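Local atomic coordinates of periplasmic divalent cation tolerance protein (Xylella fastidiosa, PDB entry 2NUH), a protein that is of uncertain function but belongs to the CutA family of divalent cation tolerance proteins and may bind copper ions. Residues A[7-12]-A[86-91]; A[19-24]-A[75-80]; A[32-37]-A[58-63]. All coordinates share one frame; numbering follows the deposited sequence. Where two conformers were deposited one is given.

Contact 1: residues A[7-12]-A[86-91]; sequences LIFSTC and IAVQVS
With CG anti to its carbonyl carbon (chi1 -66°), Phe9 lays its ring along the sheet toward Val88, while Ile86, whose CG1 stands between the backbone N and the carbonyl carbon (chi1 49°), turns that branch toward Phe9 CB, the carbon that carries the ring. Ile86 CG1 thus meets Phe9 CB at 3.8 Å. Further out, Phe9 CE2 reaches Val88 CG2 at 3.9 Å, the two side chains meeting at a slant. Ile86 O lies near the plane of the Phe9 ring, at its edge, so one carbonyl both borders the aromatic group and accepts the backbone bond from Phe9 N at 2.8 Å. Strands 7-12 and 86-89 run antiparallel here, joining the short strand 86-89 to the sheet of the ferredoxin-like fold characteristic of CutA proteins. Leu7 and Val88 form one hydrogen-bonded pair, with Leu7 N to Val88 O and Val88 N to Leu7 O both 2.8 Å. Phe9 and Ile86 form the other, in which the return bond from Ile86 N to Phe9 O is longer, at 3.1 Å. Between them sits the non-hydrogen-bonded pair Ile8 and Ala87, where CA-H...O contacts run from Ala87 CA to Leu7 O and from Ile8 CA to Ile86 O. Its side chains occupy the other face of the sheet: Ile8 CG1 touches Ala87 CB at 3.8 Å beneath helix 67-77, where Ile8 packs on Ala70 and Ile71 and Ala87 on Val67. On the Phe9 face, Leu59 of strand 50-63 also packs against the ring.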
loop_
_atom_site.group_PDB
_atom_site.type_symbol
_atom_site.label_atom_id
_atom_site.label_comp_id
_atom_site.label_asym_id
_atom_site.label_seq_id
_atom_site.Cartn_x
_atom_site.Cartn_y
_atom_site.Cartn_z
ATOM N N LEU A 7 -3.499 6.986 3.252
ATOM C CA LEU A 7 -3.093 6.431 1.985
ATOM C C LEU A 7 -1.691 5.904 2.199
ATOM O O LEU A 7 -0.797 6.663 2.572
ATOM C CB LEU A 7 -3.073 7.536 0.925
ATOM C CG LEU A 7 -2.765 7.256 -0.543
ATOM C CD1 LEU A 7 -3.627 6.147 -1.101
ATOM C CD2 LEU A 7 -2.979 8.527 -1.326
ATOM N N ILE A 8 -1.499 4.610 1.985
ATOM C CA ILE A 8 -0.170 4.029 2.121
ATOM C C ILE A 8 0.390 3.764 0.751
ATOM O O ILE A 8 -0.272 3.149 -0.074
ATOM C CB ILE A 8 -0.208 2.703 2.896
ATOM C CG1 ILE A 8 -0.826 2.924 4.277
ATOM C CG2 ILE A 8 1.195 2.108 3.016
ATOM C CD1 ILE A 8 -1.128 1.628 5.001
ATOM N N PHE A 9 1.611 4.242 0.534
ATOM C CA PHE A 9 2.344 3.983 -0.687
ATOM C C PHE A 9 3.281 2.829 -0.449
ATOM O O PHE A 9 3.998 2.795 0.538
ATOM C CB PHE A 9 3.157 5.211 -1.085
ATOM C CG PHE A 9 2.323 6.389 -1.463
ATOM C CD1 PHE A 9 2.171 6.747 -2.795
ATOM C CD2 PHE A 9 1.698 7.153 -0.493
ATOM C CE1 PHE A 9 1.393 7.849 -3.147
ATOM C CE2 PHE A 9 0.929 8.253 -0.834
ATOM C CZ PHE A 9 0.770 8.587 -2.168
ATOM N N SER A 10 3.275 1.885 -1.375
ATOM C CA SER A 10 4.260 0.823 -1.386
ATOM C C SER A 10 4.550 0.505 -2.830
ATOM O O SER A 10 3.851 0.978 -3.713
ATOM C CB SER A 10 3.724 -0.422 -0.683
ATOM O OG SER A 10 4.748 -1.390 -0.560
ATOM N N THR A 11 5.587 -0.271 -3.084
ATOM C CA THR A 11 5.811 -0.772 -4.424
ATOM C C THR A 11 6.087 -2.244 -4.330
ATOM O O THR A 11 6.528 -2.726 -3.284
ATOM C CB THR A 11 7.002 -0.108 -5.120
ATOM O OG1 THR A 11 8.188 -0.348 -4.362
ATOM C CG2 THR A 11 6.797 1.370 -5.259
ATOM N N CYS A 12 5.822 -2.962 -5.404
ATOM C CA CYS A 12 6.207 -4.364 -5.456
ATOM C C CYS A 12 6.795 -4.650 -6.804
ATOM O O CYS A 12 6.590 -3.899 -7.748
ATOM C CB CYS A 12 5.063 -5.345 -5.221
ATOM S SG CYS A 12 3.558 -4.890 -6.003
ATOM N N ILE A 86 4.870 3.894 3.311
ATOM C CA ILE A 86 4.775 5.219 3.889
ATOM C C ILE A 86 3.336 5.663 3.795
ATOM O O ILE A 86 2.699 5.502 2.759
ATOM C CB ILE A 86 5.692 6.227 3.188
ATOM C CG1 ILE A 86 5.525 6.157 1.667
ATOM C CG2 ILE A 86 7.140 5.952 3.570
ATOM C CD1 ILE A 86 6.350 7.178 0.895
ATOM N N ALA A 87 2.821 6.180 4.900
ATOM C CA ALA A 87 1.406 6.501 4.991
ATOM C C ALA A 87 1.242 7.984 5.097
ATOM O O ALA A 87 1.962 8.658 5.841
ATOM C CB ALA A 87 0.760 5.804 6.192
ATOM N N VAL A 88 0.278 8.487 4.340
ATOM C CA VAL A 88 -0.026 9.896 4.341
ATOM C C VAL A 88 -1.456 10.032 4.842
ATOM O O VAL A 88 -2.355 9.326 4.388
ATOM C CB VAL A 88 0.108 10.469 2.932
ATOM C CG1 VAL A 88 -0.324 11.901 2.920
ATOM C CG2 VAL A 88 1.531 10.339 2.436
ATOM N N GLN A 89 -1.651 10.918 5.807
ATOM C CA GLN A 89 -2.981 11.198 6.314
ATOM C C GLN A 89 -3.802 11.963 5.286
ATOM O O GLN A 89 -3.337 12.944 4.709
ATOM C CB GLN A 89 -2.901 12.012 7.602
ATOM C CG GLN A 89 -4.248 12.136 8.296
ATOM C CD GLN A 89 -4.167 12.836 9.627
ATOM O OE1 GLN A 89 -5.050 12.676 10.470
ATOM N NE2 GLN A 89 -3.107 13.609 9.835
ATOM N N VAL A 90 -5.028 11.507 5.062
ATOM C CA VAL A 90 -5.971 12.237 4.230
ATOM C C VAL A 90 -6.506 13.410 5.034
ATOM O O VAL A 90 -6.972 13.239 6.158
ATOM C CB VAL A 90 -7.098 11.311 3.745
ATOM C CG1 VAL A 90 -8.270 12.096 3.166
ATOM C CG2 VAL A 90 -6.543 10.344 2.713
ATOM N N SER A 91 -6.402 14.604 4.468
ATOM C CA SER A 91 -6.847 15.807 5.155
ATOM C C SER A 91 -8.363 15.873 5.138
ATOM O O SER A 91 -9.006 16.104 6.158
ATOM C CB SER A 91 -6.257 17.029 4.463
ATOM O OG SER A 91 -4.840 16.984 4.456
#

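Contact 2: residues A[19-24]-A[75-80]; sequences EIISRV and CALHPY
Leu77 sets its two methyl groups against helix 15-27, each meeting a different residue. Its CD1 meets the end of Val24 tip to tip, 3.5 Å from Val24 CG1 and as close to Val24 CB. CD2 turns to Ile20, lying 4.1 Å from Ile20 CG2 as the side chains cross. Ile21 slides past Leu77 in the opposite direction, its CG1 resting 3.9 Å from Leu77 CB. Beyond that point Ile21 CD1 continues to the next residue and touches His78 CD2 at 3.7 Å, obliquely to the ring. No hydrogen bond joins the segments: this is an apolar seam between the two helices that pack on one face of the sheet in the ferredoxin-like fold of CutA. After Leu77 the chain runs on through His78 and Pro79 in a loop. The imidazole of His78 is gripped at both nitrogens. ND1 accepts from Tyr80 N at 3.0 Å, with the donor only 3° out of the ring plane, while NE2 bonds to Thr11 O on strand 5-12; together these fix the rotation of the ring and present CD2 to Ile21. Farther out, Leu74 also covers Ile21 and Arg73 packs on Val24, while Tyr80 OH hydrogen-bonds to Glu55 of strand 50-63.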
loop_
_atom_site.group_PDB
_atom_site.type_symbol
_atom_site.label_atom_id
_atom_site.label_comp_id
_atom_site.label_asym_id
_atom_site.label_seq_id
_atom_site.Cartn_x
_atom_site.Cartn_y
_atom_site.Cartn_z
ATOM N N GLU A 19 -0.949 -8.299 -6.719
ATOM C CA GLU A 19 -2.255 -8.923 -6.597
ATOM C C GLU A 19 -2.389 -9.591 -5.244
ATOM O O GLU A 19 -3.429 -9.495 -4.607
ATOM C CB GLU A 19 -2.461 -9.935 -7.718
ATOM C CG GLU A 19 -2.388 -9.286 -9.093
ATOM C CD GLU A 19 -2.707 -10.223 -10.241
ATOM O OE1 GLU A 19 -2.548 -9.780 -11.404
ATOM O OE2 GLU A 19 -3.121 -11.386 -9.990
ATOM N N ILE A 20 -1.333 -10.271 -4.814
ATOM C CA ILE A 20 -1.368 -10.939 -3.518
ATOM C C ILE A 20 -1.597 -9.913 -2.425
ATOM O O ILE A 20 -2.472 -10.068 -1.584
ATOM C CB ILE A 20 -0.072 -11.710 -3.249
ATOM C CG1 ILE A 20 0.051 -12.884 -4.220
ATOM C CG2 ILE A 20 -0.002 -12.204 -1.793
ATOM C CD1 ILE A 20 1.455 -13.401 -4.332
ATOM N N ILE A 21 -0.813 -8.843 -2.450
ATOM C CA ILE A 21 -0.919 -7.836 -1.400
ATOM C C ILE A 21 -2.280 -7.173 -1.434
ATOM O O ILE A 21 -2.922 -6.985 -0.397
ATOM C CB ILE A 21 0.207 -6.804 -1.524
ATOM C CG1 ILE A 21 1.521 -7.429 -1.054
ATOM C CG2 ILE A 21 -0.110 -5.542 -0.708
ATOM C CD1 ILE A 21 2.759 -6.736 -1.618
ATOM N N SER A 22 -2.717 -6.809 -2.631
ATOM C CA SER A 22 -3.998 -6.138 -2.777
ATOM C C SER A 22 -5.123 -7.007 -2.254
ATOM O O SER A 22 -5.966 -6.553 -1.464
ATOM C CB SER A 22 -4.248 -5.831 -4.249
ATOM O OG SER A 22 -3.329 -4.872 -4.726
ATOM N N ARG A 23 -5.143 -8.262 -2.695
ATOM C CA ARG A 23 -6.229 -9.144 -2.330
ATOM C C ARG A 23 -6.219 -9.429 -0.842
ATOM O O ARG A 23 -7.262 -9.388 -0.192
ATOM C CB ARG A 23 -6.161 -10.450 -3.116
ATOM C CG ARG A 23 -6.455 -10.313 -4.595
ATOM C CD ARG A 23 -6.491 -11.697 -5.274
ATOM N NE ARG A 23 -7.265 -12.672 -4.496
ATOM C CZ ARG A 23 -6.737 -13.688 -3.812
ATOM N NH1 ARG A 23 -7.515 -14.520 -3.127
ATOM N NH2 ARG A 23 -5.430 -13.887 -3.815
ATOM N N VAL A 24 -5.043 -9.705 -0.295
ATOM C CA VAL A 24 -4.980 -10.065 1.119
ATOM C C VAL A 24 -5.344 -8.893 2.014
ATOM O O VAL A 24 -6.086 -9.040 2.963
ATOM C CB VAL A 24 -3.617 -10.640 1.517
ATOM C CG1 VAL A 24 -3.512 -10.761 3.035
ATOM C CG2 VAL A 24 -3.445 -12.007 0.876
ATOM N N CYS A 75 4.274 -6.214 4.743
ATOM C CA CYS A 75 5.621 -6.746 4.877
ATOM C C CYS A 75 5.641 -8.256 4.845
ATOM O O CYS A 75 6.538 -8.844 4.254
ATOM C CB CYS A 75 6.246 -6.275 6.169
ATOM S SG CYS A 75 6.675 -4.564 6.149
ATOM N N ALA A 76 4.661 -8.874 5.502
ATOM C CA ALA A 76 4.632 -10.324 5.606
ATOM C C ALA A 76 4.449 -10.952 4.234
ATOM O O ALA A 76 4.811 -12.106 4.013
ATOM C CB ALA A 76 3.509 -10.750 6.532
ATOM N N LEU A 77 3.867 -10.187 3.321
ATOM C CA LEU A 77 3.541 -10.703 2.001
ATOM C C LEU A 77 4.530 -10.245 0.968
ATOM O O LEU A 77 4.408 -10.585 -0.204
ATOM C CB LEU A 77 2.167 -10.197 1.581
ATOM C CG LEU A 77 1.001 -10.636 2.458
ATOM C CD1 LEU A 77 -0.234 -9.816 2.123
ATOM C CD2 LEU A 77 0.753 -12.120 2.279
ATOM N N HIS A 78 5.501 -9.450 1.380
ATOM C CA HIS A 78 6.274 -8.728 0.396
ATOM C C HIS A 78 7.504 -9.476 -0.064
ATOM O O HIS A 78 8.200 -10.061 0.751
ATOM C CB HIS A 78 6.706 -7.394 0.958
ATOM C CG HIS A 78 6.760 -6.334 -0.079
ATOM N ND1 HIS A 78 7.770 -6.264 -1.006
ATOM C CD2 HIS A 78 5.898 -5.334 -0.370
ATOM C CE1 HIS A 78 7.541 -5.242 -1.817
ATOM N NE2 HIS A 78 6.416 -4.662 -1.449
ATOM N N PRO A 79 7.779 -9.461 -1.375
ATOM C CA PRO A 79 9.044 -9.996 -1.852
ATOM C C PRO A 79 10.257 -9.310 -1.278
ATOM O O PRO A 79 11.298 -9.934 -1.119
ATOM C CB PRO A 79 8.997 -9.700 -3.351
ATOM C CG PRO A 79 7.563 -9.730 -3.670
ATOM C CD PRO A 79 6.895 -9.082 -2.492
ATOM N N TYR A 80 10.152 -8.015 -1.007
ATOM C CA TYR A 80 11.313 -7.281 -0.554
ATOM C C TYR A 80 11.495 -7.411 0.938
ATOM O O TYR A 80 10.527 -7.413 1.697
ATOM C CB TYR A 80 11.194 -5.791 -0.847
ATOM C CG TYR A 80 10.992 -5.400 -2.288
ATOM C CD1 TYR A 80 11.308 -6.251 -3.338
ATOM C CD2 TYR A 80 10.494 -4.145 -2.586
ATOM C CE1 TYR A 80 11.116 -5.857 -4.648
ATOM C CE2 TYR A 80 10.302 -3.739 -3.887
ATOM C CZ TYR A 80 10.608 -4.599 -4.913
ATOM O OH TYR A 80 10.408 -4.185 -6.207
#

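Contact 3: residues A[32-37]-A[58-63]; sequences ACVTQL and LLIKTN
Lys61 and Thr35 supply the polar side-chain link: Lys61 NZ donates to Thr35 OG1 at 2.7 Å. The lysine chain, bent at chi2 and chi3 (76° and 78°), folds back along its own strand toward Leu59, which also lets NZ bond to Leu59 O at 3.2 Å from above the carbonyl plane. Leu59 O therefore holds two donors, since Thr35 N approaches it from the opposite face of that plane. Backbone bonds pair the antiparallel strands, reciprocal between Thr35 and Leu59, with Lys61 N giving to Cys33 O at 2.9 Å and Ala32 N to Lys61 O. Among apolar contacts, Val34 and Ile60 lie side by side, Val34 CG1 being 3.9 Å from Ile60 CG1. Next to them Leu58 CD2 packs against the aliphatic part of Gln36, 3.7 Å from its CG. On the face carrying Lys61, Leu37 CD1 comes within 4.2 Å of Leu59 CD1. The face bearing Val34, Gln36 and Leu58 is covered by helix 15-27 through Ala18, Ile21 and Ser22, whereas in the plane of the sheet segment 58-63 is flanked by strands 33-38 and 5-12, both antiparallel to it.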
loop_
_atom_site.group_PDB
_atom_site.type_symbol
_atom_site.label_atom_id
_atom_site.label_comp_id
_atom_site.label_asym_id
_atom_site.label_seq_id
_atom_site.Cartn_x
_atom_site.Cartn_y
_atom_site.Cartn_z
ATOM N N ALA A 32 -9.426 -0.844 2.694
ATOM C CA ALA A 32 -10.696 -0.881 1.988
ATOM C C ALA A 32 -10.469 -1.109 0.503
ATOM O O ALA A 32 -11.302 -1.659 -0.185
ATOM C CB ALA A 32 -11.434 0.387 2.191
ATOM N N CYS A 33 -9.332 -0.656 0.004
ATOM C CA CYS A 33 -9.047 -0.826 -1.404
ATOM C C CYS A 33 -7.572 -0.627 -1.615
ATOM O O CYS A 33 -6.902 0.050 -0.840
ATOM C CB CYS A 33 -9.904 0.122 -2.262
ATOM S SG CYS A 33 -9.287 0.631 -3.905
ATOM N N VAL A 34 -7.064 -1.265 -2.655
ATOM C CA VAL A 34 -5.676 -1.073 -3.032
ATOM C C VAL A 34 -5.634 -0.848 -4.520
ATOM O O VAL A 34 -6.214 -1.633 -5.283
ATOM C CB VAL A 34 -4.814 -2.294 -2.689
ATOM C CG1 VAL A 34 -3.392 -2.075 -3.179
ATOM C CG2 VAL A 34 -4.825 -2.552 -1.185
ATOM N N THR A 35 -4.979 0.233 -4.937
ATOM C CA THR A 35 -4.818 0.509 -6.346
ATOM C C THR A 35 -3.390 0.241 -6.753
ATOM O O THR A 35 -2.450 0.651 -6.076
ATOM C CB THR A 35 -5.192 1.961 -6.637
ATOM O OG1 THR A 35 -6.567 2.146 -6.275
ATOM C CG2 THR A 35 -5.008 2.310 -8.109
ATOM N N GLN A 36 -3.242 -0.455 -7.869
ATOM C CA GLN A 36 -1.945 -0.748 -8.430
ATOM C C GLN A 36 -1.765 0.105 -9.650
ATOM O O GLN A 36 -2.676 0.218 -10.477
ATOM C CB GLN A 36 -1.906 -2.166 -8.956
ATOM C CG GLN A 36 -2.179 -3.269 -8.030
ATOM C CD GLN A 36 -2.487 -4.524 -8.815
ATOM O OE1 GLN A 36 -1.801 -4.864 -9.798
ATOM N NE2 GLN A 36 -3.538 -5.202 -8.412
ATOM N N LEU A 37 -0.573 0.660 -9.777
ATOM C CA LEU A 37 -0.190 1.421 -10.948
ATOM C C LEU A 37 1.007 0.698 -11.554
ATOM O O LEU A 37 2.088 0.685 -10.976
ATOM C CB LEU A 37 0.145 2.866 -10.559
ATOM C CG LEU A 37 -0.793 3.623 -9.596
ATOM C CD1 LEU A 37 -0.242 4.981 -9.165
ATOM C CD2 LEU A 37 -2.154 3.813 -10.209
ATOM N N LEU A 58 1.765 0.778 -5.408
ATOM C CA LEU A 58 0.526 0.521 -4.704
ATOM C C LEU A 58 0.086 1.751 -3.962
ATOM O O LEU A 58 0.906 2.491 -3.409
ATOM C CB LEU A 58 0.684 -0.614 -3.693
ATOM C CG LEU A 58 1.141 -1.968 -4.221
ATOM C CD1 LEU A 58 1.160 -2.901 -3.030
ATOM C CD2 LEU A 58 0.200 -2.494 -5.277
ATOM N N LEU A 59 -1.223 1.956 -3.974
ATOM C CA LEU A 59 -1.865 2.987 -3.185
ATOM C C LEU A 59 -2.902 2.268 -2.363
ATOM O O LEU A 59 -3.903 1.788 -2.884
ATOM C CB LEU A 59 -2.551 4.038 -4.064
ATOM C CG LEU A 59 -1.708 4.943 -4.945
ATOM C CD1 LEU A 59 -2.626 5.783 -5.795
ATOM C CD2 LEU A 59 -0.846 5.838 -4.101
ATOM N N ILE A 60 -2.640 2.181 -1.075
ATOM C CA ILE A 60 -3.465 1.399 -0.176
ATOM C C ILE A 60 -4.301 2.352 0.637
ATOM O O ILE A 60 -3.764 3.236 1.288
ATOM C CB ILE A 60 -2.576 0.576 0.744
ATOM C CG1 ILE A 60 -1.782 -0.417 -0.085
ATOM C CG2 ILE A 60 -3.401 -0.172 1.767
ATOM C CD1 ILE A 60 -0.500 -0.863 0.579
ATOM N N LYS A 61 -5.618 2.173 0.610
ATOM C CA LYS A 61 -6.500 3.071 1.339
ATOM C C LYS A 61 -6.958 2.369 2.600
ATOM O O LYS A 61 -7.551 1.305 2.550
ATOM C CB LYS A 61 -7.712 3.445 0.488
ATOM C CG LYS A 61 -7.515 4.649 -0.425
ATOM C CD LYS A 61 -6.698 4.335 -1.650
ATOM C CE LYS A 61 -7.513 3.616 -2.701
ATOM N NZ LYS A 61 -6.656 3.197 -3.827
ATOM N N THR A 62 -6.688 2.974 3.740
ATOM C CA THR A 62 -7.022 2.342 4.993
ATOM C C THR A 62 -7.346 3.439 5.989
ATOM O O THR A 62 -7.535 4.579 5.600
ATOM C CB THR A 62 -5.881 1.404 5.458
ATOM O OG1 THR A 62 -6.304 0.657 6.608
ATOM C CG2 THR A 62 -4.604 2.164 5.754
ATOM N N ASN A 63 -7.429 3.101 7.263
ATOM C CA ASN A 63 -7.628 4.122 8.271
ATOM C C ASN A 63 -6.601 4.008 9.372
ATOM O O ASN A 63 -5.813 3.065 9.396
ATOM C CB ASN A 63 -9.070 4.107 8.808
ATOM C CG ASN A 63 -9.416 2.840 9.554
ATOM O OD1 ASN A 63 -8.540 2.041 9.870
ATOM N ND2 ASN A 63 -10.700 2.645 9.842
#

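From the N terminus, strand 5-12 leads into helix 15-27, strand 33-38, strand 40-45, the long strand 50-63, helix 67-77 and strand 86-89. Contact 1 closes the widest loop, bringing 86-91 back beside 7-12; contact 2 is nested within it, joining the two helices, and contact 3 is nested within contact 2, pairing the strand after the first helix with the one before the second. None cross. Contacts 1 and 3 share one sheet, since Ile8 N bonds to Ile60 O and Ser10 O accepts from Leu58 N. Contact 2 lies against the sheet, its loop after helix 67-77 reaching strand 5-12 and helix 15-27 lying on strands 33-38 and 50-63.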